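Local structure of fatty acid multifunctional protein (atmfp2) (Arabidopsis thaliana, 2WTB) at residues G87-I91 and D92-D96; G111-G115 and G116-L120; R127-A130 and P131-L135. The protein carries out the enoyl-CoA hydratase and 3-hydroxyacyl-CoA dehydrogenase steps of peroxisomal fatty acid beta-oxidation, which runs during seed germination. One frame throughout, in Å; residues are numbered along the deposited sequence.

Contact 1: residues G87-I91 and D92-D96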
ATOM      1  N   GLY A  87      19.698  14.291 -18.247  1.00105.39           N
ATOM      2  CA  GLY A  87      18.836  15.384 -17.837  1.00 97.03           C
ATOM      3  C   GLY A  87      18.434  16.277 -18.994  1.00 90.00           C
ATOM      4  O   GLY A  87      18.306  17.491 -18.838  1.00 88.56           O
ATOM      5  N   TYR A  88      18.237  15.674 -20.161  1.00 87.09           N
ATOM      6  CA  TYR A  88      17.828  16.423 -21.342  1.00 83.32           C
ATOM      7  C   TYR A  88      16.555  17.213 -21.070  1.00 71.95           C
ATOM      8  O   TYR A  88      16.464  18.394 -21.401  1.00 63.57           O
ATOM      9  CB  TYR A  88      17.618  15.487 -22.532  1.00 84.73           C
ATOM     10  CG  TYR A  88      17.065  16.178 -23.757  1.00 85.19           C
ATOM     11  CD1 TYR A  88      17.799  17.152 -24.421  1.00 84.46           C
ATOM     12  CD2 TYR A  88      15.808  15.854 -24.254  1.00 86.46           C
ATOM     13  CE1 TYR A  88      17.299  17.785 -25.542  1.00 86.06           C
ATOM     14  CE2 TYR A  88      15.300  16.482 -25.375  1.00 89.11           C
ATOM     15  CZ  TYR A  88      16.050  17.447 -26.014  1.00 91.72           C
ATOM     16  OH  TYR A  88      15.549  18.074 -27.131  1.00 97.98           O
ATOM     17  N   ILE A  89      15.575  16.555 -20.462  1.00 72.39           N
ATOM     18  CA  ILE A  89      14.311  17.205 -20.144  1.00 71.16           C
ATOM     19  C   ILE A  89      14.477  18.180 -18.987  1.00 70.59           C
ATOM     20  O   ILE A  89      14.210  19.374 -19.121  1.00 74.82           O
ATOM     21  CB  ILE A  89      13.227  16.180 -19.784  1.00 64.91           C
ATOM     22  CG1 ILE A  89      12.994  15.224 -20.954  1.00 61.52           C
ATOM     23  CG2 ILE A  89      11.934  16.886 -19.409  1.00 64.58           C
ATOM     24  CD1 ILE A  89      12.105  14.053 -20.613  1.00 64.06           C
ATOM     25  N   SER A  90      14.921  17.657 -17.850  1.00 73.90           N
ATOM     26  CA  SER A  90      15.110  18.461 -16.650  1.00 71.02           C
ATOM     27  C   SER A  90      15.844  19.763 -16.949  1.00 72.52           C
ATOM     28  O   SER A  90      15.422  20.841 -16.526  1.00 67.65           O
ATOM     29  CB  SER A  90      15.884  17.660 -15.600  1.00 69.13           C
ATOM     30  OG  SER A  90      16.134  18.441 -14.446  1.00 76.63           O
ATOM     31  N   ILE A  91      16.935  19.654 -17.697  1.00 71.49           N
ATOM     32  CA  ILE A  91      17.827  20.785 -17.915  1.00 69.06           C
ATOM     33  C   ILE A  91      17.554  21.536 -19.217  1.00 72.06           C
ATOM     34  O   ILE A  91      17.267  22.732 -19.200  1.00 69.35           O
ATOM     35  CB  ILE A  91      19.296  20.331 -17.881  1.00 61.25           C
ATOM     36  CG1 ILE A  91      19.596  19.633 -16.553  1.00 54.35           C
ATOM     37  CG2 ILE A  91      20.228  21.512 -18.093  1.00 65.95           C
ATOM     38  CD1 ILE A  91      20.962  19.002 -16.496  1.00 54.75           C
ATOM     39  N   ASP A  92      17.644  20.836 -20.343  1.00 67.14           N
ATOM     40  CA  ASP A  92      17.506  21.479 -21.648  1.00 64.41           C
ATOM     41  C   ASP A  92      16.097  21.998 -21.922  1.00 67.92           C
ATOM     42  O   ASP A  92      15.929  23.097 -22.448  1.00 71.12           O
ATOM     43  CB  ASP A  92      17.941  20.535 -22.771  1.00 76.35           C
ATOM     44  CG  ASP A  92      19.447  20.436 -22.898  1.00 87.87           C
ATOM     45  OD1 ASP A  92      19.923  19.901 -23.921  1.00 95.38           O
ATOM     46  OD2 ASP A  92      20.155  20.899 -21.980  1.00 90.52           O
ATOM     47  N   ILE A  93      15.089  21.206 -21.569  1.00 63.88           N
ATOM     48  CA  ILE A  93      13.704  21.567 -21.861  1.00 59.86           C
ATOM     49  C   ILE A  93      13.079  22.428 -20.770  1.00 58.30           C
ATOM     50  O   ILE A  93      12.628  23.543 -21.028  1.00 70.21           O
ATOM     51  CB  ILE A  93      12.823  20.320 -22.076  1.00 64.73           C
ATOM     52  CG1 ILE A  93      13.391  19.459 -23.204  1.00 83.37           C
ATOM     53  CG2 ILE A  93      11.390  20.729 -22.386  1.00 48.12           C
ATOM     54  CD1 ILE A  93      13.667  20.229 -24.472  1.00 91.23           C
ATOM     55  N   ILE A  94      13.052  21.905 -19.552  1.00 46.80           N
ATOM     56  CA  ILE A  94      12.386  22.583 -18.447  1.00 61.50           C
ATOM     57  C   ILE A  94      13.144  23.815 -17.950  1.00 62.89           C
ATOM     58  O   ILE A  94      12.555  24.881 -17.763  1.00 62.58           O
ATOM     59  CB  ILE A  94      12.137  21.618 -17.273  1.00 60.45           C
ATOM     60  CG1 ILE A  94      11.013  20.641 -17.620  1.00 57.37           C
ATOM     61  CG2 ILE A  94      11.792  22.386 -16.015  1.00 59.67           C
ATOM     62  CD1 ILE A  94      10.613  19.745 -16.471  1.00 60.36           C
ATOM     63  N   THR A  95      14.448  23.668 -17.744  1.00 55.42           N
ATOM     64  CA  THR A  95      15.252  24.729 -17.141  1.00 48.82           C
ATOM     65  C   THR A  95      15.684  25.804 -18.133  1.00 50.66           C
ATOM     66  O   THR A  95      15.508  26.997 -17.884  1.00 57.43           O
ATOM     67  CB  THR A  95      16.496  24.154 -16.444  1.00 48.73           C
ATOM     68  OG1 THR A  95      16.085  23.285 -15.381  1.00 42.16           O
ATOM     69  CG2 THR A  95      17.358  25.270 -15.875  1.00 48.39           C
ATOM     70  N   ASP A  96      16.250  25.379 -19.255  1.00 54.54           N
ATOM     71  CA  ASP A  96      16.787  26.312 -20.239  1.00 55.81           C
ATOM     72  C   ASP A  96      15.714  26.856 -21.177  1.00 65.89           C
ATOM     73  O   ASP A  96      15.525  28.067 -21.277  1.00 73.49           O
ATOM     74  CB  ASP A  96      17.910  25.652 -21.041  1.00 52.70           C
ATOM     75  CG  ASP A  96      19.150  25.400 -20.203  1.00 76.17           C
ATOM     76  OD1 ASP A  96      19.264  26.005 -19.115  1.00 73.91           O
ATOM     77  OD2 ASP A  96      20.010  24.601 -20.633  1.00 86.41           O
TER
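Tyr-88 and Ile-93 meet side chain to side chain over the first turns of helix 88-99, part of the crotonase-type (enoyl-CoA hydratase/isomerase) fold, where the backbone is wound wider than an alpha-helix into pi-type turns. The widening shows in the i to i+5 bonds: Ile-93 N gives to Tyr-88 O in the carbonyl plane, Ile-94 N points almost straight at Ile-89 O (2.8 Å), and Asp-96 N reaches Ile-91 O. The i to i+4 bonds from Asp-92 N, Ile-93 N and Thr-95 N are weak.

Ile-93 can be traced outward from CB, which rests 3.4 Å from Ile-89 O. With CG1 beside the backbone N (chi1 -57°), the longer branch is directed back toward the preceding turn, and CG1 lies over one face of the Tyr-88 ring, off toward the rim. The tip, CD1, reaches the hydroxyl end of the ring, 4.0 Å from Tyr-88 CZ, with OH also in contact. Asp-92 takes an edge of the same ring instead: its OD1 sits near the ring plane, 3.5 Å from Tyr-88 CD1, and the carboxylate is turned 69° from the ring. An alanine in place of Tyr-88 would probably uncover the outer branch of Ile-93 and let the Asp-92 carboxylate turn more freely, since both lean on the ring.

Beyond the pair, Tyr-88 and Ile-93 both touch Lys-40 of helix 33-46, whereas Ile-91 packs on helix 263-277. Asp-96 makes a salt bridge to Arg-264 of that helix. Thr-95 OG1 is hydrogen-bonded to Arg-153 NH2; it also turns back along its own helix and donates to Ser-90 O at 2.8 Å, tilted 22° out of the carbonyl plane.

Contact 2: residues G111-G115 and G116-L120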
ATOM      1  N   GLY A 111      -7.148  20.284  -9.594  1.00 50.33           N
ATOM      2  CA  GLY A 111      -7.148  18.878  -9.236  1.00 49.42           C
ATOM      3  C   GLY A 111      -5.875  18.427  -8.550  1.00 51.58           C
ATOM      4  O   GLY A 111      -5.837  18.297  -7.326  1.00 50.36           O
ATOM      5  N   LEU A 112      -4.833  18.179  -9.338  1.00 51.88           N
ATOM      6  CA  LEU A 112      -3.557  17.738  -8.786  1.00 52.40           C
ATOM      7  C   LEU A 112      -2.344  18.212  -9.582  1.00 54.94           C
ATOM      8  O   LEU A 112      -2.449  18.587 -10.753  1.00 49.25           O
ATOM      9  CB  LEU A 112      -3.517  16.211  -8.642  1.00 45.81           C
ATOM     10  CG  LEU A 112      -3.897  15.319  -9.832  1.00 69.95           C
ATOM     11  CD1 LEU A 112      -3.122  15.674 -11.087  1.00 69.35           C
ATOM     12  CD2 LEU A 112      -3.684  13.860  -9.480  1.00 60.98           C
ATOM     13  N   ALA A 113      -1.194  18.183  -8.917  1.00 41.21           N
ATOM     14  CA  ALA A 113       0.095  18.437  -9.533  1.00 39.78           C
ATOM     15  C   ALA A 113       1.110  17.628  -8.746  1.00 45.31           C
ATOM     16  O   ALA A 113       1.665  18.107  -7.756  1.00 48.78           O
ATOM     17  CB  ALA A 113       0.432  19.918  -9.480  1.00 37.98           C
ATOM     18  N   LEU A 114       1.330  16.389  -9.172  1.00 48.73           N
ATOM     19  CA  LEU A 114       2.200  15.470  -8.446  1.00 57.59           C
ATOM     20  C   LEU A 114       3.427  15.088  -9.265  1.00 57.57           C
ATOM     21  O   LEU A 114       3.342  14.921 -10.481  1.00 55.75           O
ATOM     22  CB  LEU A 114       1.429  14.210  -8.054  1.00 60.00           C
ATOM     23  CG  LEU A 114       0.156  14.410  -7.234  1.00 55.17           C
ATOM     24  CD1 LEU A 114      -0.484  13.069  -6.937  1.00 53.73           C
ATOM     25  CD2 LEU A 114       0.460  15.156  -5.946  1.00 63.02           C
ATOM     26  N   GLY A 115       4.566  14.948  -8.592  1.00 53.86           N
ATOM     27  CA  GLY A 115       5.799  14.551  -9.250  1.00 53.59           C
ATOM     28  C   GLY A 115       6.162  15.454 -10.411  1.00 49.48           C
ATOM     29  O   GLY A 115       6.165  16.676 -10.273  1.00 48.26           O
ATOM     30  N   GLY A 116       6.468  14.850 -11.557  1.00 43.05           N
ATOM     31  CA  GLY A 116       6.785  15.605 -12.756  1.00 41.86           C
ATOM     32  C   GLY A 116       5.783  16.719 -13.016  1.00 56.06           C
ATOM     33  O   GLY A 116       6.127  17.769 -13.560  1.00 50.70           O
ATOM     34  N   GLY A 117       4.534  16.488 -12.626  1.00 41.79           N
ATOM     35  CA  GLY A 117       3.499  17.495 -12.769  1.00 45.05           C
ATOM     36  C   GLY A 117       3.764  18.709 -11.900  1.00 47.20           C
ATOM     37  O   GLY A 117       3.586  19.847 -12.336  1.00 41.91           O
ATOM     38  N   LEU A 118       4.190  18.468 -10.665  1.00 50.58           N
ATOM     39  CA  LEU A 118       4.516  19.553  -9.749  1.00 45.55           C
ATOM     40  C   LEU A 118       5.815  20.223 -10.171  1.00 51.03           C
ATOM     41  O   LEU A 118       5.975  21.437 -10.044  1.00 53.88           O
ATOM     42  CB  LEU A 118       4.642  19.032  -8.318  1.00 43.47           C
ATOM     43  CG  LEU A 118       4.994  20.077  -7.256  1.00 51.45           C
ATOM     44  CD1 LEU A 118       3.955  21.186  -7.221  1.00 50.69           C
ATOM     45  CD2 LEU A 118       5.142  19.434  -5.882  1.00 49.00           C
ATOM     46  N   GLU A 119       6.743  19.418 -10.677  1.00 46.14           N
ATOM     47  CA  GLU A 119       8.039  19.922 -11.103  1.00 37.27           C
ATOM     48  C   GLU A 119       7.887  20.885 -12.277  1.00 47.03           C
ATOM     49  O   GLU A 119       8.451  21.978 -12.270  1.00 50.09           O
ATOM     50  CB  GLU A 119       8.977  18.766 -11.457  1.00 38.89           C
ATOM     51  CG  GLU A 119       9.387  17.921 -10.258  1.00 65.65           C
ATOM     52  CD  GLU A 119      10.315  16.778 -10.628  1.00 77.58           C
ATOM     53  OE1 GLU A 119       9.911  15.919 -11.438  1.00 77.32           O
ATOM     54  OE2 GLU A 119      11.449  16.734 -10.102  1.00 80.73           O
ATOM     55  N   LEU A 120       7.118  20.476 -13.282  1.00 47.90           N
ATOM     56  CA  LEU A 120       6.851  21.327 -14.437  1.00 49.60           C
ATOM     57  C   LEU A 120       6.256  22.668 -14.009  1.00 52.17           C
ATOM     58  O   LEU A 120       6.590  23.719 -14.564  1.00 40.01           O
ATOM     59  CB  LEU A 120       5.908  20.617 -15.411  1.00 49.23           C
ATOM     60  CG  LEU A 120       5.456  21.405 -16.642  1.00 43.08           C
ATOM     61  CD1 LEU A 120       6.654  21.930 -17.427  1.00 35.10           C
ATOM     62  CD2 LEU A 120       4.572  20.537 -17.522  1.00 42.89           C
TER
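Gly-115 O takes the N-H of Glu-119 in a bond of 2.8 Å that lies nearly along the carbonyl direction, with 159° at the hydrogen. Leu-118 N also gives to this oxygen, but weakly. Gly-115 is thus the N-cap of helix 116-123. One residue earlier, Leu-114 O accepts from Gly-117 N at 2.9 Å, the donor standing 45° out of the carbonyl plane, so strand and helix are joined by backbone bonds on two successive carbonyls.

The glycines suit the sharp turn: Gly-115 has a positive phi, and a CB on Gly-117 would lie only 3.0 Å from Leu-114 O. In enoyl-CoA hydratases the N-H of the residue matching Gly-116 forms part of the oxyanion hole, and it probably does so here.

Glu-119, predicted as the nucleophile, passes over the cap: its CG is 3.5 Å from Gly-115 O, and the chain continues extended to a carboxylate whose OE2 accepts from the backbone N-H groups of Phe-148 and Gly-150. Farther out, Leu-118 CB lies on Ala-113 O at 3.2 Å, and the one apolar pair is Leu-118 CD1 with Ala-113 CB, 4.4 Å apart. The torsion that sets CG anti to the backbone N places this branch.

Strand 112-114 and the helical segment 116-120 run at 98° to each other. Through its backbone the strand also bonds to Ser-65, and Leu-118 packs on Leu-135 of strand 134-136.

Contact 3: residues R127-A130 and P131-L135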
ATOM      1  N   ARG A 127       2.399  30.495 -10.038  1.00 46.46           N
ATOM      2  CA  ARG A 127       1.458  29.381  -9.945  1.00 43.49           C
ATOM      3  C   ARG A 127       0.073  29.769  -9.436  1.00 47.59           C
ATOM      4  O   ARG A 127      -0.076  30.293  -8.331  1.00 49.97           O
ATOM      5  CB  ARG A 127       2.045  28.260  -9.083  1.00 48.58           C
ATOM      6  CG  ARG A 127       3.170  27.513  -9.768  1.00 42.55           C
ATOM      7  CD  ARG A 127       4.289  27.178  -8.803  1.00 40.01           C
ATOM      8  NE  ARG A 127       5.574  27.409  -9.445  1.00 50.66           N
ATOM      9  CZ  ARG A 127       6.320  28.489  -9.251  1.00 48.62           C
ATOM     10  NH1 ARG A 127       5.927  29.431  -8.406  1.00 38.81           N
ATOM     11  NH2 ARG A 127       7.474  28.616  -9.885  1.00 70.89           N
ATOM     12  N   ILE A 128      -0.938  29.504 -10.255  1.00 49.27           N
ATOM     13  CA  ILE A 128      -2.326  29.682  -9.854  1.00 48.04           C
ATOM     14  C   ILE A 128      -2.949  28.310  -9.644  1.00 45.64           C
ATOM     15  O   ILE A 128      -2.750  27.407 -10.455  1.00 39.25           O
ATOM     16  CB  ILE A 128      -3.132  30.442 -10.918  1.00 52.06           C
ATOM     17  CG1 ILE A 128      -2.384  31.702 -11.351  1.00 48.22           C
ATOM     18  CG2 ILE A 128      -4.516  30.785 -10.390  1.00 54.12           C
ATOM     19  CD1 ILE A 128      -1.906  32.546 -10.192  1.00 41.44           C
ATOM     20  N   SER A 129      -3.700  28.149  -8.560  1.00 40.65           N
ATOM     21  CA  SER A 129      -4.263  26.846  -8.231  1.00 46.78           C
ATOM     22  C   SER A 129      -5.705  26.924  -7.739  1.00 55.26           C
ATOM     23  O   SER A 129      -6.130  27.933  -7.174  1.00 55.05           O
ATOM     24  CB  SER A 129      -3.397  26.140  -7.185  1.00 55.70           C
ATOM     25  OG  SER A 129      -3.841  24.814  -6.960  1.00 61.88           O
ATOM     26  N   ALA A 130      -6.447  25.845  -7.962  1.00 52.10           N
ATOM     27  CA  ALA A 130      -7.808  25.723  -7.462  1.00 54.25           C
ATOM     28  C   ALA A 130      -7.769  25.259  -6.011  1.00 58.28           C
ATOM     29  O   ALA A 130      -6.831  24.575  -5.603  1.00 63.94           O
ATOM     30  CB  ALA A 130      -8.598  24.748  -8.317  1.00 60.16           C
ATOM     31  N   PRO A 131      -8.796  25.625  -5.232  1.00 52.42           N
ATOM     32  CA  PRO A 131      -8.872  25.444  -3.778  1.00 60.53           C
ATOM     33  C   PRO A 131      -8.185  24.200  -3.205  1.00 74.78           C
ATOM     34  O   PRO A 131      -7.147  24.340  -2.560  1.00 92.53           O
ATOM     35  CB  PRO A 131     -10.377  25.406  -3.525  1.00 55.19           C
ATOM     36  CG  PRO A 131     -10.912  26.372  -4.536  1.00 57.56           C
ATOM     37  CD  PRO A 131     -10.015  26.268  -5.756  1.00 51.12           C
ATOM     38  N   ALA A 132      -8.740  23.014  -3.419  1.00 60.50           N
ATOM     39  CA  ALA A 132      -8.230  21.833  -2.724  1.00 61.67           C
ATOM     40  C   ALA A 132      -7.290  20.957  -3.554  1.00 66.90           C
ATOM     41  O   ALA A 132      -7.208  19.750  -3.330  1.00 74.51           O
ATOM     42  CB  ALA A 132      -9.386  21.000  -2.183  1.00 75.41           C
ATOM     43  N   ALA A 133      -6.576  21.561  -4.500  1.00 58.33           N
ATOM     44  CA  ALA A 133      -5.661  20.805  -5.349  1.00 54.89           C
ATOM     45  C   ALA A 133      -4.520  20.194  -4.533  1.00 57.02           C
ATOM     46  O   ALA A 133      -4.128  20.733  -3.499  1.00 54.48           O
ATOM     47  CB  ALA A 133      -5.114  21.688  -6.456  1.00 43.09           C
ATOM     48  N   GLN A 134      -3.999  19.062  -4.998  1.00 57.84           N
ATOM     49  CA  GLN A 134      -2.911  18.377  -4.301  1.00 59.21           C
ATOM     50  C   GLN A 134      -1.570  18.598  -4.981  1.00 64.46           C
ATOM     51  O   GLN A 134      -1.447  18.462  -6.198  1.00 74.75           O
ATOM     52  CB  GLN A 134      -3.189  16.879  -4.186  1.00 61.16           C
ATOM     53  CG  GLN A 134      -4.218  16.523  -3.136  1.00 71.17           C
ATOM     54  CD  GLN A 134      -4.272  15.037  -2.871  1.00 80.99           C
ATOM     55  OE1 GLN A 134      -5.191  14.543  -2.219  1.00 85.39           O
ATOM     56  NE2 GLN A 134      -3.281  14.310  -3.377  1.00 80.11           N
ATOM     57  N   LEU A 135      -0.566  18.929  -4.179  1.00 62.35           N
ATOM     58  CA  LEU A 135       0.764  19.227  -4.683  1.00 50.38           C
ATOM     59  C   LEU A 135       1.785  18.449  -3.870  1.00 55.64           C
ATOM     60  O   LEU A 135       1.782  18.515  -2.643  1.00 45.56           O
ATOM     61  CB  LEU A 135       1.040  20.721  -4.553  1.00 58.80           C
ATOM     62  CG  LEU A 135      -0.165  21.633  -4.793  1.00 54.17           C
ATOM     63  CD1 LEU A 135       0.078  23.020  -4.217  1.00 44.21           C
ATOM     64  CD2 LEU A 135      -0.511  21.705  -6.277  1.00 50.91           C
TER
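Ser-129 and Ala-133 face each other across a type I beta turn that runs from Ala-130 to Ala-133 and leads the chain out of strand 126-129 and into strand 134-136. The inner side of the turn is compact. Ala-130 O is gripped by two donors that come from opposite faces of its carbonyl plane: Ala-133 N, 3.2 Å away, closes the turn with a fairly straight bond (162° at the hydrogen), and Ser-129 OG donates from the other side at 3.3 Å. The serine can do this because its OG stands anti to the backbone N (chi1 -173°), on the carbonyl side of its own residue, next to the peptide that follows. In that place OG also meets the methyl of Ala-133, 3.4 Å from its CB. The same CB lies 3.5 Å from Ala-130 O, so a single methyl covers both oxygens, and a buried hydroxyl has a carbonyl to give to.

The outer side is looser. Pro-131 and Ala-132 fill the two corner positions and direct their CB atoms away from residues 127-130, although that of Pro-131 still touches them. Ala-132 is exposed to solvent. Pro-131 is partly so, its ring touching Glu-176 of helix 175-181.

The turn bridges two sheets. Strand 126-129 lies between strands 105-109 and 186-187 in the six-stranded sheet, with Ile-128 packed on helix 193-205; strand 134-136 is the middle one of a small three-stranded sheet. Between them Ser-129 and Leu-135 both pack on Ile-109 and Ile-184. Arg-127, at the start, ties the strand back to the preceding helix 116-123, bonding the carbonyls of Ala-121 and Met-122.

The three contacts follow in series along the hydratase/isomerase region. Contacts 2 and 3 touch, their centres 10 Å apart: strands 112-114 and 134-136 run parallel as neighbours, with probable hydrogen bonds from Ala-113 N to Gln-134 O (2.7 Å) and from Gln-134 N to Gly-111 O (3.1 Å), and Ala-113 CB 3.8 Å from Leu-135 CD2. Contact 1 stands off, its nearest atoms about 5 Å from contact 2 and about 10 Å from contact 3. It still borders the predicted active site, for the Ile-94 side chain is about 5 Å from that of Glu-119 and about 10 Å from that of Glu-139, the predicted proton acceptor. Contact 2 holds Glu-119 itself; contact 3 lies away from both glutamates.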